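Side-chain contacts in clostripain-related protein (Bacteroides thetaiotaomicron, PDB 6N9J), which is a secreted cysteine protease of the clostripain (C11) family, probably cleaving after basic residues as clostripain does: residues L293-Q298 with Q302-Y307; L277-L282 with Y287-G292; K358-R361 with W366-A369. One frame throughout, in Å; residues are numbered along the deposited sequence.

Contact 1: L293-Q298 with Q302-Y307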
# COMPACT_ATOMS: atom_id res chain seq x y z
N LEU A 293 -13.80 8.34 13.17
CA LEU A 293 -13.69 9.78 13.36
C LEU A 293 -15.00 10.51 13.03
O LEU A 293 -15.46 11.36 13.80
CB LEU A 293 -12.56 10.37 12.52
CG LEU A 293 -12.40 11.89 12.58
CD1 LEU A 293 -12.20 12.35 14.00
CD2 LEU A 293 -11.26 12.38 11.70
N MET A 294 -15.60 10.19 11.88
CA MET A 294 -16.78 10.91 11.39
C MET A 294 -18.02 10.62 12.23
O MET A 294 -18.89 11.48 12.39
CB MET A 294 -17.03 10.57 9.92
CG MET A 294 -15.87 10.98 9.00
SD MET A 294 -15.63 12.77 8.92
CE MET A 294 -14.05 12.91 9.65
N GLN A 295 -18.10 9.41 12.77
CA GLN A 295 -19.20 9.05 13.66
C GLN A 295 -19.18 9.90 14.91
O GLN A 295 -20.23 10.22 15.46
CB GLN A 295 -19.15 7.58 14.04
CG GLN A 295 -19.82 6.66 13.04
CD GLN A 295 -19.71 5.19 13.40
OE1 GLN A 295 -19.27 4.84 14.50
NE2 GLN A 295 -20.11 4.31 12.47
N SER A 296 -18.00 10.28 15.38
CA SER A 296 -17.92 11.00 16.64
C SER A 296 -17.99 12.52 16.45
O SER A 296 -18.17 13.25 17.42
CB SER A 296 -16.65 10.63 17.37
OG SER A 296 -15.52 10.87 16.56
N ILE A 297 -17.86 12.99 15.22
CA ILE A 297 -17.85 14.43 14.96
C ILE A 297 -19.18 14.92 14.43
O ILE A 297 -19.51 16.10 14.53
CB ILE A 297 -16.75 14.82 13.95
N GLN A 298 -19.95 14.00 13.85
CA GLN A 298 -21.14 14.35 13.09
C GLN A 298 -22.26 14.91 13.97
O GLN A 298 -22.56 14.38 15.04
CB GLN A 298 -21.63 13.12 12.32
CG GLN A 298 -23.12 13.12 12.09
CD GLN A 298 -23.84 12.13 12.99
OE1 GLN A 298 -23.21 11.33 13.69
NE2 GLN A 298 -25.16 12.17 12.97
N GLN A 302 -28.93 13.33 8.65
CA GLN A 302 -29.11 13.44 7.21
C GLN A 302 -27.75 13.53 6.54
O GLN A 302 -27.41 12.73 5.67
CB GLN A 302 -29.96 14.65 6.84
N ALA A 303 -26.96 14.50 6.99
CA ALA A 303 -25.61 14.68 6.48
C ALA A 303 -24.79 13.41 6.63
O ALA A 303 -23.99 13.06 5.76
CB ALA A 303 -24.93 15.83 7.20
N PHE A 304 -25.00 12.70 7.74
CA PHE A 304 -24.16 11.56 8.06
C PHE A 304 -24.57 10.30 7.32
O PHE A 304 -23.71 9.58 6.82
CB PHE A 304 -24.19 11.26 9.55
CG PHE A 304 -23.30 10.12 9.94
CD1 PHE A 304 -21.93 10.20 9.73
CD2 PHE A 304 -23.82 8.97 10.50
CE1 PHE A 304 -21.10 9.16 10.08
CE2 PHE A 304 -22.99 7.92 10.85
CZ PHE A 304 -21.63 8.02 10.63
N ASN A 305 -25.87 10.03 7.27
CA ASN A 305 -26.34 8.86 6.54
C ASN A 305 -25.96 8.95 5.07
O ASN A 305 -25.81 7.94 4.41
CB ASN A 305 -27.86 8.69 6.70
CG ASN A 305 -28.27 8.39 8.14
OD1 ASN A 305 -27.46 7.93 8.94
ND2 ASN A 305 -29.53 8.65 8.46
N HIS A 306 -25.81 10.17 4.56
CA HIS A 306 -25.34 10.37 3.20
C HIS A 306 -23.84 10.08 3.11
O HIS A 306 -23.37 9.48 2.15
CB HIS A 306 -25.63 11.78 2.71
CG HIS A 306 -25.05 12.07 1.36
ND1 HIS A 306 -25.65 11.66 0.19
CD2 HIS A 306 -23.90 12.69 0.99
CE1 HIS A 306 -24.92 12.02 -0.84
NE2 HIS A 306 -23.85 12.65 -0.38
N TYR A 307 -23.10 10.52 4.12
CA TYR A 307 -21.67 10.28 4.19
C TYR A 307 -21.37 8.79 4.15
O TYR A 307 -20.46 8.35 3.46
CB TYR A 307 -21.05 10.90 5.44
CG TYR A 307 -19.58 10.60 5.56
CD1 TYR A 307 -18.64 11.39 4.91
CD2 TYR A 307 -19.12 9.51 6.29
CE1 TYR A 307 -17.30 11.11 4.99
CE2 TYR A 307 -17.78 9.22 6.37
CZ TYR A 307 -16.87 10.03 5.72
OH TYR A 307 -15.53 9.75 5.79
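The first torsion of Phe304 sets CG anti to its own N (chi1 -177°), which sends the ring across to Gln298 and Gln295. Tyr307, one turn on, has the same kind of first torsion and reaches Met294. The helical parts 293-297 and 302-307 run antiparallel at 171°, with axes 10.8 Å apart, and the gap is bridged by side chains.

Gln298 lies against the root of the phenylalanine. Gln298 CG is 3.3 Å from Phe304 CB. The chain then bends at chi2 and brings OE1 over one face of the Phe304 ring, with the amide and ring planes 19° apart. Gln298 OE1 sits toward the rim, 3.9 Å from Phe304 CG. Gln295 meets the far end of the ring with its aliphatic part: Gln295 CG is 3.3 Å from Phe304 CZ, in an oblique approach. The carbonyl O of Met294 lies 4.0 Å from Phe304 CE1. Without the ring, as with an alanine here, a gap is likely to open between the helices and the Gln298 amide to become free to turn.

Met294 crosses Tyr307 at about a right angle. Met294 CG lies 3.6 Å from Tyr307 CZ. Met294 SD is 4.8 Å from the centroid of the Tyr307 ring, an oblique Met-aromatic contact. No hydrogen bond joins the two segments. Tyr307 also packs on Leu251, Ala254 and Thr255 of helix 248-259, and Met294 on Trp372. The arrangement is that of an antiparallel helical hairpin, with a short turn between helices 290-297 and 301-314 and aromatic side chains filling the interface.

Contact 2: L277-L282 with Y287-G292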
# COMPACT_ATOMS: atom_id res chain seq x y z
N LEU A 277 -11.00 3.84 16.97
CA LEU A 277 -10.00 2.82 16.65
C LEU A 277 -8.71 3.45 16.12
O LEU A 277 -8.74 4.26 15.20
CB LEU A 277 -10.55 1.83 15.62
CG LEU A 277 -9.51 0.82 15.14
CD1 LEU A 277 -9.01 -0.03 16.31
CD2 LEU A 277 -10.10 -0.05 14.07
N CYS A 278 -7.58 3.06 16.71
CA CYS A 278 -6.27 3.58 16.34
C CYS A 278 -5.39 2.48 15.74
O CYS A 278 -5.27 1.40 16.32
CB CYS A 278 -5.57 4.20 17.57
SG CYS A 278 -3.83 4.65 17.30
N TYR A 279 -4.79 2.74 14.58
CA TYR A 279 -4.03 1.73 13.84
C TYR A 279 -2.56 1.64 14.24
O TYR A 279 -1.89 0.67 13.91
CB TYR A 279 -4.13 1.97 12.33
CG TYR A 279 -5.52 1.72 11.80
CD1 TYR A 279 -6.11 0.46 11.91
CD2 TYR A 279 -6.26 2.74 11.20
CE1 TYR A 279 -7.38 0.22 11.42
CE2 TYR A 279 -7.54 2.51 10.73
CZ TYR A 279 -8.09 1.24 10.84
OH TYR A 279 -9.37 1.00 10.38
N ASP A 280 -2.05 2.66 14.94
CA ASP A 280 -0.73 2.57 15.57
C ASP A 280 -0.80 2.88 17.07
O ASP A 280 -0.21 3.87 17.53
CB ASP A 280 0.26 3.51 14.86
CG ASP A 280 -0.19 4.97 14.89
OD1 ASP A 280 -1.41 5.21 15.07
OD2 ASP A 280 0.67 5.86 14.71
N PRO A 281 -1.49 2.03 17.86
CA PRO A 281 -1.77 2.37 19.26
C PRO A 281 -0.55 2.22 20.17
O PRO A 281 -0.56 2.71 21.30
CB PRO A 281 -2.86 1.37 19.64
CG PRO A 281 -2.58 0.18 18.78
CD PRO A 281 -2.00 0.69 17.50
N LEU A 282 0.49 1.54 19.70
CA LEU A 282 1.64 1.27 20.54
C LEU A 282 2.76 2.25 20.22
O LEU A 282 3.81 2.22 20.85
CB LEU A 282 2.11 -0.17 20.37
CG LEU A 282 1.01 -1.25 20.39
CD1 LEU A 282 1.63 -2.62 20.20
CD2 LEU A 282 0.20 -1.18 21.68
N TYR A 287 -2.53 7.33 13.43
CA TYR A 287 -3.53 6.73 12.54
C TYR A 287 -4.81 6.26 13.23
O TYR A 287 -4.78 5.36 14.06
CB TYR A 287 -2.92 5.52 11.81
CG TYR A 287 -1.71 5.85 10.98
CD1 TYR A 287 -1.84 6.35 9.70
CD2 TYR A 287 -0.43 5.67 11.50
CE1 TYR A 287 -0.73 6.65 8.94
CE2 TYR A 287 0.68 5.98 10.75
CZ TYR A 287 0.52 6.46 9.47
OH TYR A 287 1.62 6.76 8.71
N HIS A 288 -5.94 6.84 12.83
CA HIS A 288 -7.25 6.47 13.36
C HIS A 288 -8.22 6.09 12.26
O HIS A 288 -8.09 6.55 11.13
CB HIS A 288 -7.84 7.61 14.20
CG HIS A 288 -7.08 7.87 15.46
ND1 HIS A 288 -6.04 8.76 15.54
CD2 HIS A 288 -7.20 7.31 16.69
CE1 HIS A 288 -5.55 8.76 16.77
NE2 HIS A 288 -6.25 7.89 17.49
N ASP A 289 -9.22 5.28 12.59
CA ASP A 289 -10.20 4.89 11.60
C ASP A 289 -11.07 6.08 11.17
O ASP A 289 -11.73 6.73 11.99
CB ASP A 289 -11.08 3.75 12.12
CG ASP A 289 -12.01 3.20 11.06
OD1 ASP A 289 -11.55 2.43 10.16
OD2 ASP A 289 -13.20 3.55 11.12
N LEU A 290 -11.07 6.34 9.86
CA LEU A 290 -11.79 7.48 9.29
C LEU A 290 -13.29 7.47 9.58
O LEU A 290 -13.86 8.52 9.92
CB LEU A 290 -11.56 7.54 7.77
CG LEU A 290 -12.32 8.64 7.03
CD1 LEU A 290 -11.81 10.02 7.44
CD2 LEU A 290 -12.21 8.46 5.54
N MET A 291 -13.94 6.31 9.47
CA MET A 291 -15.37 6.24 9.78
C MET A 291 -15.60 6.50 11.27
O MET A 291 -16.58 7.14 11.65
CB MET A 291 -15.97 4.89 9.38
CG MET A 291 -17.48 4.75 9.75
SD MET A 291 -18.57 5.94 8.93
CE MET A 291 -18.83 5.14 7.35
N GLY A 292 -14.69 5.99 12.10
CA GLY A 292 -14.76 6.16 13.54
C GLY A 292 -14.65 7.62 13.89
O GLY A 292 -15.37 8.12 14.76
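Cys278 and His288 form a single antiparallel beta bridge, a non-hydrogen-bonded pair with CA atoms 4.3 Å apart. The flanking residues carry the bonds: Asp289 N gives to Leu277 O at 2.8 Å, and Tyr279 N gives to Tyr287 O at 2.7 Å.

The Tyr279 ring runs along 287-292 to Asp289. Tyr279 OH donates to Asp289 OD1 at 2.6 Å, on the anti side of that oxygen, with ring and carboxylate planes 67° apart. Glu342 N also binds OD1, so two donors grip it. Asp280 CG sits between its backbone N and carbonyl carbon (chi1 58°), which turns the carboxylate to Tyr287. Asp280 OD1 takes Tyr287 N at 2.9 Å from above the carboxylate plane, while OD2 binds Asn286 N and lies 3.4 Å from Tyr287 CD2, at the ring edge. Cys278 CB rests 3.6 Å from His288 CD2.

Tyr287 bonds through OH to Asp114 and stacks on Tyr162. These two directly follow the His-Gly and Ala-Cys motifs of the clan CD catalytic dyad, so Tyr287 probably lies near the active site. The short strand 288-289 leads straight into helix 290-297, N-capped by Asp289, whose OD2 takes Gly292 N at 3.0 Å.

Contact 3: K358-R361 with W366-A369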
# COMPACT_ATOMS: atom_id res chain seq x y z
N LYS A 358 1.88 21.28 10.41
CA LYS A 358 2.17 22.39 9.50
C LYS A 358 2.32 21.87 8.07
O LYS A 358 1.85 22.49 7.12
CB LYS A 358 3.43 23.15 9.94
N TYR A 359 2.98 20.72 7.94
CA TYR A 359 3.11 20.07 6.64
C TYR A 359 1.74 19.61 6.14
O TYR A 359 1.39 19.82 4.98
CB TYR A 359 4.08 18.87 6.73
CG TYR A 359 4.23 18.10 5.44
CD1 TYR A 359 3.40 17.02 5.15
CD2 TYR A 359 5.19 18.46 4.50
CE1 TYR A 359 3.53 16.32 3.96
CE2 TYR A 359 5.33 17.77 3.31
CZ TYR A 359 4.49 16.70 3.04
OH TYR A 359 4.63 16.01 1.87
N TYR A 360 0.96 18.99 7.02
CA TYR A 360 -0.38 18.52 6.67
C TYR A 360 -1.24 19.62 6.08
O TYR A 360 -1.87 19.44 5.04
CB TYR A 360 -1.08 17.94 7.89
CG TYR A 360 -2.36 17.18 7.62
CD1 TYR A 360 -3.60 17.81 7.66
CD2 TYR A 360 -2.34 15.81 7.37
CE1 TYR A 360 -4.77 17.10 7.44
CE2 TYR A 360 -3.51 15.10 7.15
CZ TYR A 360 -4.72 15.75 7.19
OH TYR A 360 -5.89 15.05 6.97
N ARG A 361 -1.25 20.77 6.75
CA ARG A 361 -2.12 21.88 6.40
C ARG A 361 -1.67 22.58 5.13
O ARG A 361 -2.38 23.42 4.59
CB ARG A 361 -2.18 22.89 7.54
CG ARG A 361 -2.76 22.32 8.83
CD ARG A 361 -2.79 23.36 9.95
NE ARG A 361 -3.54 22.86 11.11
CZ ARG A 361 -4.81 23.15 11.36
NH1 ARG A 361 -5.49 23.95 10.54
NH2 ARG A 361 -5.41 22.64 12.43
N TRP A 366 -5.94 16.67 0.86
CA TRP A 366 -7.15 16.21 1.52
C TRP A 366 -7.66 17.24 2.54
O TRP A 366 -8.87 17.39 2.74
CB TRP A 366 -6.91 14.87 2.21
CG TRP A 366 -8.09 14.38 2.99
CD1 TRP A 366 -8.21 14.33 4.35
CD2 TRP A 366 -9.33 13.87 2.46
NE1 TRP A 366 -9.44 13.83 4.70
CE2 TRP A 366 -10.15 13.54 3.56
CE3 TRP A 366 -9.83 13.67 1.17
CZ2 TRP A 366 -11.44 13.01 3.41
CZ3 TRP A 366 -11.11 13.14 1.02
CH2 TRP A 366 -11.90 12.82 2.13
N TYR A 367 -6.73 17.95 3.17
CA TYR A 367 -7.02 18.99 4.14
C TYR A 367 -7.93 20.10 3.59
O TYR A 367 -8.93 20.47 4.20
CB TYR A 367 -5.70 19.59 4.64
CG TYR A 367 -5.82 20.74 5.59
CD1 TYR A 367 -6.20 20.55 6.91
CD2 TYR A 367 -5.49 22.03 5.19
CE1 TYR A 367 -6.28 21.61 7.80
CE2 TYR A 367 -5.56 23.09 6.06
CZ TYR A 367 -5.96 22.88 7.37
OH TYR A 367 -6.03 23.93 8.24
N SER A 368 -7.57 20.62 2.42
CA SER A 368 -8.39 21.63 1.77
C SER A 368 -9.56 21.02 0.97
O SER A 368 -10.61 21.65 0.83
CB SER A 368 -7.52 22.49 0.86
OG SER A 368 -6.78 21.67 -0.04
N ALA A 369 -9.39 19.80 0.47
CA ALA A 369 -10.43 19.17 -0.35
C ALA A 369 -11.67 18.80 0.46
O ALA A 369 -12.80 18.96 -0.01
CB ALA A 369 -9.87 17.93 -1.05
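Tyr360 is the first residue of 358-361 to meet the second segment. Its ring points the same way as Trp366, beside it. Tyr360 OH lies in the plane of the indole, at its edge, 3.6 Å from Trp366 CD1. That OH is also hydrogen-bonded to Glu167, which helps fix the end of the side chain. The flank of the same ring meets Tyr367: Tyr360 CE1 is 3.8 Å from Tyr367 CD1, which comes in at the edge of the Tyr360 ring. The two rings have centroids 5.9 Å apart and planes at 77°, an oblique pair.

Arg361 follows and lies over one face of the Tyr367 ring. Arg361 CA is 3.8 Å from the centroid of that ring, a CH-pi contact. Arg361 CB continues along the ring, 3.7 Å from Tyr367 CE2. With CG anti to its own carbonyl carbon (chi1 -62°), Arg361 lays its chain over the ring face, CG 3.6 Å from Tyr367 CZ. From there the chain is extended to NE. The guanidinium is turned 73° from the ring plane. The modelled approach of its NH1 to Tyr367 OH is implausibly short and therefore doubtful. NH2 makes a salt bridge to Glu351. Tyr360 meets the CD1 flank of Tyr367 from the same side of the ring as Arg361.

The two segments belong to consecutive short helices, 355-363 and 365-369. Trp366 joins the pair to the rest of the fold: it packs on Val166 and Glu167 of helix 166-171 and on Ala252 and Thr255 of helix 248-259.

Overall arrangement
Contacts 1 and 2 share helix 290-297 and follow one another along the chain. Their centres are about 17 Å apart, and they touch: Tyr307 OH of contact 1 lies 3.6 Å from Leu290 CD2 of contact 2. Contact 3 lies about 20 Å from contact 1 and 19 Å from contact 2, centre to centre. It touches neither, with nearest atoms about 6 and 5 Å away. Helix 248-259 links contacts 1 and 3, since Thr255 meets both Tyr307 and Trp366. Trp372 likewise packs on Met294, Trp366 and Tyr367. Contact 2 probably lies near the active site through Tyr287; contact 3 may approach it through Tyr360, which meets Trp116. Contact 1 is peripheral, about 26 Å from the chain centre.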